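Long-range contacts in sensor histidine kinase PdtaS (Mycobacterium tuberculosis, PDB 2YKF), which probably autophosphorylates on a histidine when cyclic di-GMP binds during nutrient starvation, switching on a two-component cascade that helps mycobacteria adapt: residues Glu30-Ala35 against Arg60-Pro65; Asp36-Asp41 against Leu128-Pro133; Met44-Asp49 against Val124-Thr129; Ala152-Arg157 against Leu265-Ala270. All coordinates share one frame; numbering follows the deposited sequence.

In the fold
This chain is the GAF and PAS-like sensor region of the longer kinase. From the N terminus, helix 18-38 supplies the first segments of contacts 1 and 2, and strand 41-47 that of contact 3. Contact 1 closes first, when the loop after strand 53-59 returns to the helix. It crosses contacts 2 and 3, which close much later on strand 123-131. Contact 3 opens after contact 2 and ends on the same strand, sharing Leu128 and Thr129. These three tie together helix 18-38, that loop and antiparallel strands 41-47 and 123-131. Contact 4 follows in series. It joins helix 143-161 of the GAF side to strand 258-269 of the PAS-like side, where Leu33 also meets Leu265.

Contact 1 (Glu30-Ala35 against Arg60-Pro65)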
loop_
_atom_site.group_PDB
_atom_site.type_symbol
_atom_site.label_atom_id
_atom_site.label_comp_id
_atom_site.label_asym_id
_atom_site.label_seq_id
_atom_site.Cartn_x
_atom_site.Cartn_y
_atom_site.Cartn_z
ATOM N N GLU A 30 -10.979 -5.190 -6.060
ATOM C CA GLU A 30 -10.631 -5.644 -4.710
ATOM C C GLU A 30 -9.387 -6.495 -4.616
ATOM O O GLU A 30 -8.899 -6.733 -3.523
ATOM C CB GLU A 30 -11.741 -6.533 -4.199
ATOM C CG GLU A 30 -13.053 -5.869 -4.100
ATOM C CD GLU A 30 -13.382 -5.334 -2.705
ATOM O OE1 GLU A 30 -12.446 -5.025 -1.919
ATOM O OE2 GLU A 30 -14.601 -5.209 -2.421
ATOM N N TRP A 31 -8.908 -7.047 -5.736
ATOM C CA TRP A 31 -7.951 -8.124 -5.601
ATOM C C TRP A 31 -6.510 -7.640 -5.284
ATOM O O TRP A 31 -5.631 -8.470 -5.072
ATOM C CB TRP A 31 -7.966 -8.991 -6.873
ATOM C CG TRP A 31 -7.430 -8.325 -8.072
ATOM C CD1 TRP A 31 -7.144 -6.961 -8.286
ATOM C CD2 TRP A 31 -7.129 -8.996 -9.287
ATOM N NE1 TRP A 31 -6.689 -6.796 -9.589
ATOM C CE2 TRP A 31 -6.684 -8.037 -10.211
ATOM C CE3 TRP A 31 -7.225 -10.358 -9.695
ATOM C CZ2 TRP A 31 -6.305 -8.410 -11.546
ATOM C CZ3 TRP A 31 -6.803 -10.716 -10.956
ATOM C CH2 TRP A 31 -6.364 -9.751 -11.868
ATOM N N GLN A 32 -6.243 -6.322 -5.203
ATOM C CA GLN A 32 -4.957 -5.930 -4.593
ATOM C C GLN A 32 -4.741 -6.633 -3.225
ATOM O O GLN A 32 -3.633 -7.043 -2.870
ATOM C CB GLN A 32 -4.803 -4.385 -4.445
ATOM C CG GLN A 32 -3.289 -4.005 -4.022
ATOM C CD GLN A 32 -2.299 -4.371 -5.123
ATOM O OE1 GLN A 32 -2.474 -3.997 -6.301
ATOM N NE2 GLN A 32 -1.300 -5.175 -4.774
ATOM N N LEU A 33 -5.789 -6.677 -2.402
ATOM C CA LEU A 33 -5.722 -7.295 -1.098
ATOM C C LEU A 33 -5.335 -8.794 -1.236
ATOM O O LEU A 33 -4.479 -9.301 -0.548
ATOM C CB LEU A 33 -7.095 -7.192 -0.416
ATOM C CG LEU A 33 -7.244 -7.968 0.874
ATOM C CD1 LEU A 33 -6.188 -7.541 1.910
ATOM C CD2 LEU A 33 -8.737 -7.770 1.437
ATOM N N LEU A 34 -5.934 -9.491 -2.193
ATOM C CA LEU A 34 -5.530 -10.879 -2.429
ATOM C C LEU A 34 -4.043 -11.039 -2.856
ATOM O O LEU A 34 -3.332 -11.873 -2.289
ATOM C CB LEU A 34 -6.491 -11.466 -3.482
ATOM C CG LEU A 34 -6.192 -12.897 -3.904
ATOM C CD1 LEU A 34 -6.347 -13.898 -2.709
ATOM C CD2 LEU A 34 -7.143 -13.238 -5.060
ATOM N N ALA A 35 -3.570 -10.219 -3.817
ATOM C CA ALA A 35 -2.172 -10.264 -4.295
ATOM C C ALA A 35 -1.235 -9.947 -3.110
ATOM O O ALA A 35 -0.245 -10.674 -2.885
ATOM C CB ALA A 35 -1.953 -9.264 -5.417
ATOM N N ARG A 60 -0.080 -7.137 -9.421
ATOM C CA ARG A 60 1.107 -7.593 -8.748
ATOM C C ARG A 60 1.021 -7.365 -7.250
ATOM O O ARG A 60 0.402 -6.415 -6.810
ATOM C CB ARG A 60 2.357 -6.864 -9.296
ATOM C CG ARG A 60 2.454 -6.953 -10.826
ATOM C CD ARG A 60 3.775 -6.334 -11.336
ATOM N NE ARG A 60 3.906 -6.739 -12.757
ATOM C CZ ARG A 60 3.458 -6.030 -13.770
ATOM N NH1 ARG A 60 2.855 -4.860 -13.546
ATOM N NH2 ARG A 60 3.656 -6.445 -15.014
ATOM N N PRO A 61 1.746 -8.160 -6.453
ATOM C CA PRO A 61 1.728 -7.885 -5.007
ATOM C C PRO A 61 2.555 -6.630 -4.634
ATOM O O PRO A 61 3.590 -6.358 -5.250
ATOM C CB PRO A 61 2.402 -9.126 -4.418
ATOM C CG PRO A 61 3.359 -9.608 -5.521
ATOM C CD PRO A 61 2.735 -9.181 -6.837
ATOM N N ASN A 62 2.070 -5.844 -3.658
ATOM C CA ASN A 62 2.894 -4.775 -3.133
ATOM C C ASN A 62 3.765 -5.212 -1.993
ATOM O O ASN A 62 4.637 -4.458 -1.613
ATOM C CB ASN A 62 2.026 -3.581 -2.695
ATOM C CG ASN A 62 1.497 -2.806 -3.923
ATOM O OD1 ASN A 62 2.058 -2.908 -5.017
ATOM N ND2 ASN A 62 0.480 -2.037 -3.742
ATOM N N THR A 63 3.544 -6.414 -1.476
ATOM C CA THR A 63 4.268 -6.905 -0.294
ATOM C C THR A 63 5.450 -7.827 -0.695
ATOM O O THR A 63 6.125 -8.357 0.164
ATOM C CB THR A 63 3.316 -7.765 0.529
ATOM O OG1 THR A 63 2.681 -8.680 -0.380
ATOM C CG2 THR A 63 2.229 -6.864 1.190
ATOM N N GLY A 64 5.673 -8.060 -1.984
ATOM C CA GLY A 64 6.896 -8.806 -2.392
ATOM C C GLY A 64 7.181 -8.639 -3.867
ATOM O O GLY A 64 6.382 -8.021 -4.600
ATOM N N PRO A 65 8.314 -9.193 -4.352
ATOM C CA PRO A 65 8.608 -9.080 -5.823
ATOM C C PRO A 65 7.605 -9.734 -6.743
ATOM O O PRO A 65 7.032 -10.748 -6.396
ATOM C CB PRO A 65 9.967 -9.808 -5.966
ATOM C CG PRO A 65 10.071 -10.678 -4.787
ATOM C CD PRO A 65 9.403 -9.919 -3.645
HETATM O O HOH W 1 -1.101 -3.808 -8.284
#
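Within the GAF domain, Gln32 and Ala35 of helix 18-38 meet Arg60, Pro61 and Asn62 in the loop that follows strand 53-59. The direct hydrogen bond between the two segments runs from Gln32 NE2 to Arg60 O, 2.9 Å long. It is almost straight, with 170° at the hydrogen, and the acceptor lies close to the plane of the Gln32 amide. CG of Gln32 stands anti to the backbone N (chi1 -170°), and a bend at chi2 then brings the amide across to the loop. There it stacks on the Asn62 amide. The two planes are 4° apart, with Gln32 NE2 and Asn62 ND2 separated by 3.8 Å. One turn further on, Ala35 O approaches Pro61 CB at 3.4 Å. The methyl of Ala35 lies 4.5 Å from the same Pro61 CB. Asp36 OD1 accepts from both Gln32 NE2 and Asn62 N. Asn62 ND2 binds Asp181 of the second subunit, so the loop also faces the dimer partner. The Gln32 amide nitrogen thus has two acceptors, Arg60 O and Asp36 OD1. Together with the stack, these bonds fix the rotation of the Gln32 amide at a buried helix-loop junction.

Contact 2 (Asp36-Asp41 against Leu128-Pro133)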
loop_
_atom_site.group_PDB
_atom_site.type_symbol
_atom_site.label_atom_id
_atom_site.label_comp_id
_atom_site.label_asym_id
_atom_site.label_seq_id
_atom_site.Cartn_x
_atom_site.Cartn_y
_atom_site.Cartn_z
ATOM N N ASP A 36 -1.621 -8.973 -2.270
ATOM C CA ASP A 36 -0.770 -8.635 -1.118
ATOM C C ASP A 36 -0.706 -9.762 -0.069
ATOM O O ASP A 36 0.378 -10.061 0.489
ATOM C CB ASP A 36 -1.257 -7.392 -0.411
ATOM C CG ASP A 36 -1.025 -6.079 -1.278
ATOM O OD1 ASP A 36 -0.358 -6.189 -2.334
ATOM O OD2 ASP A 36 -1.515 -4.996 -0.886
ATOM N N LEU A 37 -1.872 -10.289 0.289
ATOM C CA LEU A 37 -1.905 -11.384 1.290
ATOM C C LEU A 37 -1.251 -12.655 0.761
ATOM O O LEU A 37 -0.804 -13.487 1.554
ATOM C CB LEU A 37 -3.335 -11.668 1.671
ATOM C CG LEU A 37 -4.169 -10.638 2.432
ATOM C CD1 LEU A 37 -5.617 -11.091 2.399
ATOM C CD2 LEU A 37 -3.699 -10.461 3.826
ATOM N N SER A 38 -1.287 -12.854 -0.556
ATOM C CA SER A 38 -0.671 -14.044 -1.161
ATOM C C SER A 38 0.832 -13.842 -1.423
ATOM O O SER A 38 1.498 -14.799 -1.777
ATOM C CB SER A 38 -1.317 -14.397 -2.508
ATOM O OG SER A 38 -2.725 -14.507 -2.439
ATOM N N PHE A 39 1.348 -12.590 -1.363
ATOM C CA PHE A 39 2.703 -12.301 -1.857
ATOM C C PHE A 39 2.907 -12.841 -3.275
ATOM O O PHE A 39 3.979 -13.423 -3.591
ATOM C CB PHE A 39 3.788 -12.905 -0.909
ATOM C CG PHE A 39 3.593 -12.538 0.525
ATOM C CD1 PHE A 39 4.145 -11.373 1.034
ATOM C CD2 PHE A 39 2.842 -13.330 1.375
ATOM C CE1 PHE A 39 3.937 -11.006 2.354
ATOM C CE2 PHE A 39 2.613 -12.945 2.679
ATOM C CZ PHE A 39 3.183 -11.798 3.184
ATOM N N ALA A 40 1.913 -12.642 -4.133
ATOM C CA ALA A 40 1.830 -13.299 -5.442
ATOM C C ALA A 40 1.220 -12.418 -6.467
ATOM O O ALA A 40 0.340 -11.565 -6.146
ATOM C CB ALA A 40 0.967 -14.666 -5.298
ATOM N N ASP A 41 1.588 -12.668 -7.734
ATOM C CA ASP A 41 0.912 -12.101 -8.860
ATOM C C ASP A 41 -0.385 -12.845 -9.237
ATOM O O ASP A 41 -0.468 -14.083 -9.096
ATOM C CB ASP A 41 1.842 -12.190 -10.086
ATOM C CG ASP A 41 3.084 -11.416 -9.909
ATOM O OD1 ASP A 41 2.992 -10.203 -10.209
ATOM O OD2 ASP A 41 4.152 -11.993 -9.519
ATOM N N LEU A 128 -8.427 -17.361 -12.223
ATOM C CA LEU A 128 -7.240 -16.626 -11.783
ATOM C C LEU A 128 -6.124 -17.548 -11.883
ATOM O O LEU A 128 -6.264 -18.699 -11.454
ATOM C CB LEU A 128 -7.387 -16.291 -10.287
ATOM C CG LEU A 128 -8.603 -15.404 -9.914
ATOM C CD1 LEU A 128 -8.538 -15.094 -8.441
ATOM C CD2 LEU A 128 -8.554 -14.090 -10.684
ATOM N N THR A 129 -4.997 -17.097 -12.413
ATOM C CA THR A 129 -3.745 -17.852 -12.164
ATOM C C THR A 129 -2.875 -17.078 -11.194
ATOM O O THR A 129 -2.782 -15.827 -11.300
ATOM C CB THR A 129 -2.996 -18.144 -13.481
ATOM O OG1 THR A 129 -2.800 -16.908 -14.221
ATOM C CG2 THR A 129 -3.843 -19.210 -14.350
ATOM N N ARG A 130 -2.315 -17.792 -10.214
ATOM C CA ARG A 130 -1.423 -17.223 -9.226
ATOM C C ARG A 130 0.062 -17.556 -9.583
ATOM O O ARG A 130 0.382 -18.711 -9.915
ATOM C CB ARG A 130 -1.787 -17.795 -7.852
ATOM C CG ARG A 130 -0.977 -17.326 -6.647
ATOM C CD ARG A 130 -1.517 -18.011 -5.330
ATOM N NE ARG A 130 -0.711 -17.755 -4.094
ATOM C CZ ARG A 130 -1.119 -18.028 -2.834
ATOM N NH1 ARG A 130 -2.327 -18.549 -2.600
ATOM N NH2 ARG A 130 -0.334 -17.754 -1.790
ATOM N N HIS A 131 0.952 -16.570 -9.557
ATOM C CA HIS A 131 2.340 -16.821 -9.922
ATOM C C HIS A 131 3.172 -16.236 -8.824
ATOM O O HIS A 131 2.881 -15.117 -8.360
ATOM C CB HIS A 131 2.657 -16.102 -11.213
ATOM C CG HIS A 131 1.685 -16.361 -12.326
ATOM N ND1 HIS A 131 2.058 -16.960 -13.511
ATOM C CD2 HIS A 131 0.383 -16.012 -12.474
ATOM C CE1 HIS A 131 1.012 -17.003 -14.326
ATOM N NE2 HIS A 131 -0.012 -16.418 -13.725
ATOM N N GLN A 132 4.182 -16.959 -8.357
ATOM C CA GLN A 132 4.981 -16.440 -7.287
ATOM C C GLN A 132 6.395 -16.957 -7.328
ATOM O O GLN A 132 6.657 -17.915 -8.055
ATOM C CB GLN A 132 4.312 -16.787 -5.964
ATOM C CG GLN A 132 4.378 -18.260 -5.571
ATOM C CD GLN A 132 3.463 -18.555 -4.380
ATOM O OE1 GLN A 132 3.573 -17.928 -3.313
ATOM N NE2 GLN A 132 2.548 -19.497 -4.567
ATOM N N PRO A 133 7.311 -16.326 -6.562
ATOM C CA PRO A 133 8.716 -16.702 -6.644
ATOM C C PRO A 133 8.927 -18.161 -6.323
ATOM O O PRO A 133 8.139 -18.758 -5.550
ATOM C CB PRO A 133 9.377 -15.812 -5.596
ATOM C CG PRO A 133 8.451 -14.620 -5.477
ATOM C CD PRO A 133 7.110 -15.249 -5.567
HETATM O O HOH W 2 5.029 -15.719 -2.521
#
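Arg130 is extended from CG to NE, with CG anti to the backbone N (chi1 -180°), and this carries its guanidinium to Ser38, whose CB lies over one face of it. The contact joins the end of helix 18-38 and the start of strand 41-47 to strand 123-131 in the antiparallel sheet of the GAF domain. The helix closes in a Schellman motif with Phe39, of positive phi, as its C-prime residue. Ala40 and Asp41 then run into the sheet. Asp41 and His131 form an antiparallel hydrogen-bonded pair. Asp41 N donates to His131 O at 2.8 Å, and His131 N donates to Asp41 O at 2.9 Å. Asp41 O also receives a CA-H contact from Arg130 CA at 3.3 Å.

Ser38 CB is offset toward the rim of the guanidinium, 3.6 Å from Arg130 NH2. The methyl of Ala40 rests 3.6 Å from Arg130 CG, so the aliphatic part of the arginine is packed as well. Arg130 NE is buried here without a polar partner, while NH1 has a long, weak ion pair with Glu114. The Asp41 carboxylate is held elsewhere, by Thr66 OG1 and the backbone N of Val67. The His131 ring has Asp41 O at its edge, in plane. Its NE2 shares a 2.9 Å hydrogen bond with Thr129 OG1, which helps set the turn of the ring. Beyond the paired residues, a water donates to Phe39 O at 2.7 Å and to Gln132 OE1 at 2.8 Å.

Contact 3 (Met44-Asp49 against Val124-Thr129); sequences MWVRRD and VVAVLT
Strands 44-47 and 124-129 run antiparallel, with 143° between their directions; Trp45 and Val127 form a hydrogen-bonded pair and Met44 and Leu128 a non-hydrogen-bonded one. Trp45 N donates to Val127 O at 2.8 Å, and Val127 N returns a 2.9 Å bond to Trp45 O. Val125 and Ala126 both face Val118 on the next strand, a classic beta bulge. Past the pairing, a water bridges Arg47 N and Val125 O.

On the face that carries Met44, CG of that residue packs on Ala126 CB at 3.8 Å. Leu128 CD2 comes to 4.3 Å from Met44 CB, and Val46 CG1 touches the same Ala126 methyl. Helix 18-38 covers this face through Leu24, Val27 and Trp31.

Trp45 lies on the opposite face. CG anti to the carbonyl carbon (chi1 -63°) sends the ring out along this face, and chi2 of 95° turns its NE1 edge to Thr129. Trp45 NE1 donates to Thr129 OG1 at 3.0 Å, with the acceptor in the ring plane. This hydroxyl, which also holds His131, therefore links two ring side chains along one face of the sheet, and its bond to Trp45 fixes the rotation of the buried indole.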
loop_
_atom_site.group_PDB
_atom_site.type_symbol
_atom_site.label_atom_id
_atom_site.label_comp_id
_atom_site.label_asym_id
_atom_site.label_seq_id
_atom_site.Cartn_x
_atom_site.Cartn_y
_atom_site.Cartn_z
ATOM N N MET A 44 -6.164 -12.621 -14.513
ATOM C CA MET A 44 -7.548 -13.026 -14.668
ATOM C C MET A 44 -7.792 -13.445 -16.119
ATOM O O MET A 44 -7.528 -12.696 -17.026
ATOM C CB MET A 44 -8.488 -11.879 -14.351
ATOM C CG MET A 44 -9.964 -12.286 -14.505
ATOM S SD MET A 44 -11.093 -10.879 -14.189
ATOM C CE MET A 44 -11.148 -11.097 -12.434
ATOM N N TRP A 45 -8.343 -14.639 -16.303
ATOM C CA TRP A 45 -8.575 -15.202 -17.664
ATOM C C TRP A 45 -10.049 -15.398 -17.891
ATOM O O TRP A 45 -10.755 -15.841 -16.967
ATOM C CB TRP A 45 -7.915 -16.568 -17.766
ATOM C CG TRP A 45 -6.441 -16.495 -17.604
ATOM C CD1 TRP A 45 -5.725 -16.667 -16.486
ATOM C CD2 TRP A 45 -5.528 -16.242 -18.638
ATOM N NE1 TRP A 45 -4.374 -16.507 -16.737
ATOM C CE2 TRP A 45 -4.232 -16.264 -18.077
ATOM C CE3 TRP A 45 -5.670 -16.055 -20.010
ATOM C CZ2 TRP A 45 -3.066 -16.078 -18.854
ATOM C CZ3 TRP A 45 -4.509 -15.842 -20.782
ATOM C CH2 TRP A 45 -3.242 -15.839 -20.195
ATOM N N VAL A 46 -10.527 -15.005 -19.078
ATOM C CA VAL A 46 -11.895 -15.323 -19.524
ATOM C C VAL A 46 -11.825 -16.241 -20.786
ATOM O O VAL A 46 -10.731 -16.394 -21.373
ATOM C CB VAL A 46 -12.800 -14.084 -19.771
ATOM C CG1 VAL A 46 -13.035 -13.269 -18.406
ATOM C CG2 VAL A 46 -12.253 -13.138 -20.906
ATOM N N ARG A 47 -12.969 -16.853 -21.137
ATOM C CA ARG A 47 -13.050 -17.869 -22.217
ATOM C C ARG A 47 -14.098 -17.386 -23.164
ATOM O O ARG A 47 -15.244 -17.140 -22.783
ATOM C CB ARG A 47 -13.471 -19.223 -21.639
ATOM C CG ARG A 47 -13.626 -20.328 -22.685
ATOM C CD ARG A 47 -13.936 -21.661 -22.040
ATOM N NE ARG A 47 -15.345 -21.759 -21.627
ATOM C CZ ARG A 47 -15.910 -22.881 -21.139
ATOM N NH1 ARG A 47 -15.184 -23.992 -20.999
ATOM N NH2 ARG A 47 -17.202 -22.900 -20.794
ATOM N N ARG A 48 -13.715 -17.169 -24.412
ATOM C CA ARG A 48 -14.691 -16.660 -25.362
ATOM C C ARG A 48 -15.572 -17.815 -25.838
ATOM O O ARG A 48 -15.341 -18.964 -25.458
ATOM C CB ARG A 48 -13.994 -16.084 -26.586
ATOM C CG ARG A 48 -12.597 -15.614 -26.407
ATOM C CD ARG A 48 -11.877 -15.753 -27.762
ATOM N NE ARG A 48 -11.632 -14.455 -28.355
ATOM C CZ ARG A 48 -11.190 -14.247 -29.590
ATOM N NH1 ARG A 48 -10.977 -15.259 -30.419
ATOM N NH2 ARG A 48 -10.980 -12.999 -29.992
ATOM N N ASP A 49 -16.563 -17.484 -26.684
ATOM C CA ASP A 49 -17.217 -18.459 -27.602
ATOM C C ASP A 49 -16.250 -19.545 -28.104
ATOM O O ASP A 49 -16.399 -20.761 -27.822
ATOM C CB ASP A 49 -17.843 -17.736 -28.827
ATOM C CG ASP A 49 -16.996 -16.530 -29.357
ATOM O OD1 ASP A 49 -15.759 -16.610 -29.549
ATOM O OD2 ASP A 49 -17.608 -15.483 -29.616
ATOM N N VAL A 124 -18.561 -20.660 -13.635
ATOM C CA VAL A 124 -17.210 -20.136 -13.545
ATOM C C VAL A 124 -17.166 -19.085 -14.631
ATOM O O VAL A 124 -17.231 -19.417 -15.872
ATOM C CB VAL A 124 -16.162 -21.185 -13.791
ATOM C CG1 VAL A 124 -14.793 -20.545 -13.904
ATOM C CG2 VAL A 124 -16.183 -22.260 -12.688
ATOM N N VAL A 125 -17.097 -17.814 -14.209
ATOM C CA VAL A 125 -17.020 -16.693 -15.171
ATOM C C VAL A 125 -15.617 -16.216 -15.504
ATOM O O VAL A 125 -15.416 -15.492 -16.512
ATOM C CB VAL A 125 -17.930 -15.511 -14.780
ATOM C CG1 VAL A 125 -19.376 -15.956 -14.726
ATOM C CG2 VAL A 125 -17.501 -14.912 -13.371
ATOM N N ALA A 126 -14.651 -16.602 -14.687
ATOM C CA ALA A 126 -13.257 -16.305 -14.951
ATOM C C ALA A 126 -12.434 -17.262 -14.175
ATOM O O ALA A 126 -12.933 -17.916 -13.262
ATOM C CB ALA A 126 -12.872 -14.779 -14.535
ATOM N N VAL A 127 -11.158 -17.339 -14.524
ATOM C CA VAL A 127 -10.176 -18.109 -13.765
ATOM C C VAL A 127 -8.926 -17.255 -13.438
ATOM O O VAL A 127 -8.443 -16.529 -14.289
ATOM C CB VAL A 127 -9.726 -19.343 -14.573
ATOM C CG1 VAL A 127 -8.665 -20.073 -13.829
ATOM C CG2 VAL A 127 -10.946 -20.262 -14.769
ATOM N N LEU A 128 -8.427 -17.361 -12.223
ATOM C CA LEU A 128 -7.240 -16.626 -11.783
ATOM C C LEU A 128 -6.124 -17.548 -11.883
ATOM O O LEU A 128 -6.264 -18.699 -11.454
ATOM C CB LEU A 128 -7.387 -16.291 -10.287
ATOM C CG LEU A 128 -8.603 -15.404 -9.914
ATOM C CD1 LEU A 128 -8.538 -15.094 -8.441
ATOM C CD2 LEU A 128 -8.554 -14.090 -10.684
ATOM N N THR A 129 -4.997 -17.097 -12.413
ATOM C CA THR A 129 -3.745 -17.852 -12.164
ATOM C C THR A 129 -2.875 -17.078 -11.194
ATOM O O THR A 129 -2.782 -15.827 -11.300
ATOM C CB THR A 129 -2.996 -18.144 -13.481
ATOM O OG1 THR A 129 -2.800 -16.908 -14.221
ATOM C CG2 THR A 129 -3.843 -19.210 -14.350
HETATM O O HOH W 3 -15.431 -16.407 -19.210
#

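Contact 4 (Ala152-Arg157 against Leu265-Ala270); sequences ATDLLR and LPLVVA
Arg157 points its CB toward Val269, and its chain then bends at chi2 and chi3. CB, CG and CD make no close contact with the strand. NE is the first atom to meet Val269, with CG1 3.9 Å away. At the tip, CZ lies 3.4 Å from Val269 CG1, and Arg157 NH1 and NH2 are each 3.5 Å from that methyl. Val269 CG1 therefore sits over the centre of one guanidinium face, a methyl packed on the flat of a charged group. Arg157 NH1 makes a salt bridge with Glu161, whose carboxylate also accepts from Ala270 N. Glu161 thus bridges the helix side and the end of the strand.

Deeper in, the packing is leucine on leucine. Leu155 CD2 is 3.8 Å from Leu267 CD2 and 4.4 Å from Leu265 CD2. Leu267 CD1 also approaches Asp154 OD2 at 4.0 Å, with the two side chains crossing at about a right angle. Leu37 and Leu33 of helix 18-38 extend this apolar patch, touching Leu155 and Leu265 respectively. The axes of helix 152-157 and strand 265-269 pass 8.2 Å apart at 66°. This is a helix-on-sheet interface between two sensor modules, GAF helix 143-161 against the PAS-like antiparallel sheet.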
loop_
_atom_site.group_PDB
_atom_site.type_symbol
_atom_site.label_atom_id
_atom_site.label_comp_id
_atom_site.label_asym_id
_atom_site.label_seq_id
_atom_site.Cartn_x
_atom_site.Cartn_y
_atom_site.Cartn_z
ATOM N N ALA A 152 -5.518 -15.308 2.531
ATOM C CA ALA A 152 -5.586 -15.365 1.057
ATOM C C ALA A 152 -6.333 -16.655 0.637
ATOM O O ALA A 152 -7.219 -16.626 -0.208
ATOM C CB ALA A 152 -4.183 -15.319 0.432
ATOM N N THR A 153 -6.009 -17.767 1.282
ATOM C CA THR A 153 -6.718 -19.019 0.984
ATOM C C THR A 153 -8.209 -18.922 1.275
ATOM O O THR A 153 -9.012 -19.391 0.481
ATOM C CB THR A 153 -6.110 -20.161 1.776
ATOM O OG1 THR A 153 -4.766 -20.304 1.351
ATOM C CG2 THR A 153 -6.856 -21.527 1.470
ATOM N N ASP A 154 -8.580 -18.320 2.413
ATOM C CA ASP A 154 -9.991 -18.071 2.725
ATOM C C ASP A 154 -10.686 -17.236 1.660
ATOM O O ASP A 154 -11.829 -17.516 1.298
ATOM C CB ASP A 154 -10.131 -17.351 4.072
ATOM C CG ASP A 154 -9.838 -18.245 5.242
ATOM O OD1 ASP A 154 -9.961 -19.478 5.058
ATOM O OD2 ASP A 154 -9.463 -17.728 6.329
ATOM N N LEU A 155 -10.022 -16.185 1.141
ATOM C CA LEU A 155 -10.688 -15.358 0.118
ATOM C C LEU A 155 -10.767 -16.101 -1.193
ATOM O O LEU A 155 -11.698 -15.903 -1.924
ATOM C CB LEU A 155 -9.907 -14.037 -0.153
ATOM C CG LEU A 155 -9.692 -13.186 1.091
ATOM C CD1 LEU A 155 -8.743 -12.025 0.652
ATOM C CD2 LEU A 155 -11.066 -12.703 1.590
ATOM N N LEU A 156 -9.722 -16.857 -1.545
ATOM C CA LEU A 156 -9.746 -17.636 -2.805
ATOM C C LEU A 156 -10.940 -18.626 -2.788
ATOM O O LEU A 156 -11.628 -18.823 -3.790
ATOM C CB LEU A 156 -8.429 -18.374 -2.918
ATOM C CG LEU A 156 -7.304 -17.507 -3.515
ATOM C CD1 LEU A 156 -6.011 -18.259 -3.434
ATOM C CD2 LEU A 156 -7.593 -17.068 -4.967
ATOM N N ARG A 157 -11.213 -19.184 -1.626
ATOM C CA ARG A 157 -12.409 -20.054 -1.463
ATOM C C ARG A 157 -13.729 -19.278 -1.646
ATOM O O ARG A 157 -14.614 -19.720 -2.357
ATOM C CB ARG A 157 -12.338 -20.865 -0.138
ATOM C CG ARG A 157 -13.675 -21.285 0.439
ATOM C CD ARG A 157 -14.102 -22.732 0.121
ATOM N NE ARG A 157 -13.618 -23.690 1.124
ATOM C CZ ARG A 157 -14.265 -24.795 1.531
ATOM N NH1 ARG A 157 -15.483 -25.103 1.058
ATOM N NH2 ARG A 157 -13.696 -25.586 2.445
ATOM N N LEU A 265 -14.077 -7.469 6.737
ATOM C CA LEU A 265 -14.353 -8.460 5.673
ATOM C C LEU A 265 -14.803 -9.721 6.369
ATOM O O LEU A 265 -14.032 -10.324 7.083
ATOM C CB LEU A 265 -13.066 -8.847 4.940
ATOM C CG LEU A 265 -12.564 -7.812 4.018
ATOM C CD1 LEU A 265 -11.524 -7.086 4.898
ATOM C CD2 LEU A 265 -11.919 -8.555 2.814
ATOM N N PRO A 266 -16.085 -10.048 6.280
ATOM C CA PRO A 266 -16.531 -11.294 6.913
ATOM C C PRO A 266 -15.957 -12.499 6.119
ATOM O O PRO A 266 -15.790 -12.410 4.892
ATOM C CB PRO A 266 -18.054 -11.217 6.799
ATOM C CG PRO A 266 -18.337 -10.301 5.665
ATOM C CD PRO A 266 -17.163 -9.326 5.581
ATOM N N LEU A 267 -15.583 -13.577 6.794
ATOM C CA LEU A 267 -15.052 -14.715 6.052
ATOM C C LEU A 267 -16.002 -15.873 6.214
ATOM O O LEU A 267 -16.467 -16.134 7.346
ATOM C CB LEU A 267 -13.696 -15.094 6.551
ATOM C CG LEU A 267 -12.646 -13.962 6.505
ATOM C CD1 LEU A 267 -11.485 -14.434 7.234
ATOM C CD2 LEU A 267 -12.240 -13.690 5.086
ATOM N N VAL A 268 -16.281 -16.551 5.100
ATOM C CA VAL A 268 -17.360 -17.581 5.043
ATOM C C VAL A 268 -16.870 -18.790 4.238
ATOM O O VAL A 268 -16.202 -18.637 3.187
ATOM C CB VAL A 268 -18.621 -17.024 4.328
ATOM C CG1 VAL A 268 -19.757 -18.095 4.196
ATOM C CG2 VAL A 268 -19.144 -15.806 5.050
ATOM N N VAL A 269 -17.244 -19.971 4.738
ATOM C CA VAL A 269 -17.073 -21.282 4.062
ATOM C C VAL A 269 -18.407 -21.986 4.003
ATOM O O VAL A 269 -19.087 -22.166 5.039
ATOM C CB VAL A 269 -16.171 -22.220 4.866
ATOM C CG1 VAL A 269 -16.079 -23.604 4.163
ATOM C CG2 VAL A 269 -14.794 -21.590 5.099
ATOM N N ALA A 270 -18.820 -22.332 2.785
ATOM C CA ALA A 270 -19.950 -23.247 2.575
ATOM C C ALA A 270 -21.177 -22.765 3.357
ATOM O O ALA A 270 -21.791 -23.525 4.110
ATOM C CB ALA A 270 -19.524 -24.678 3.002
#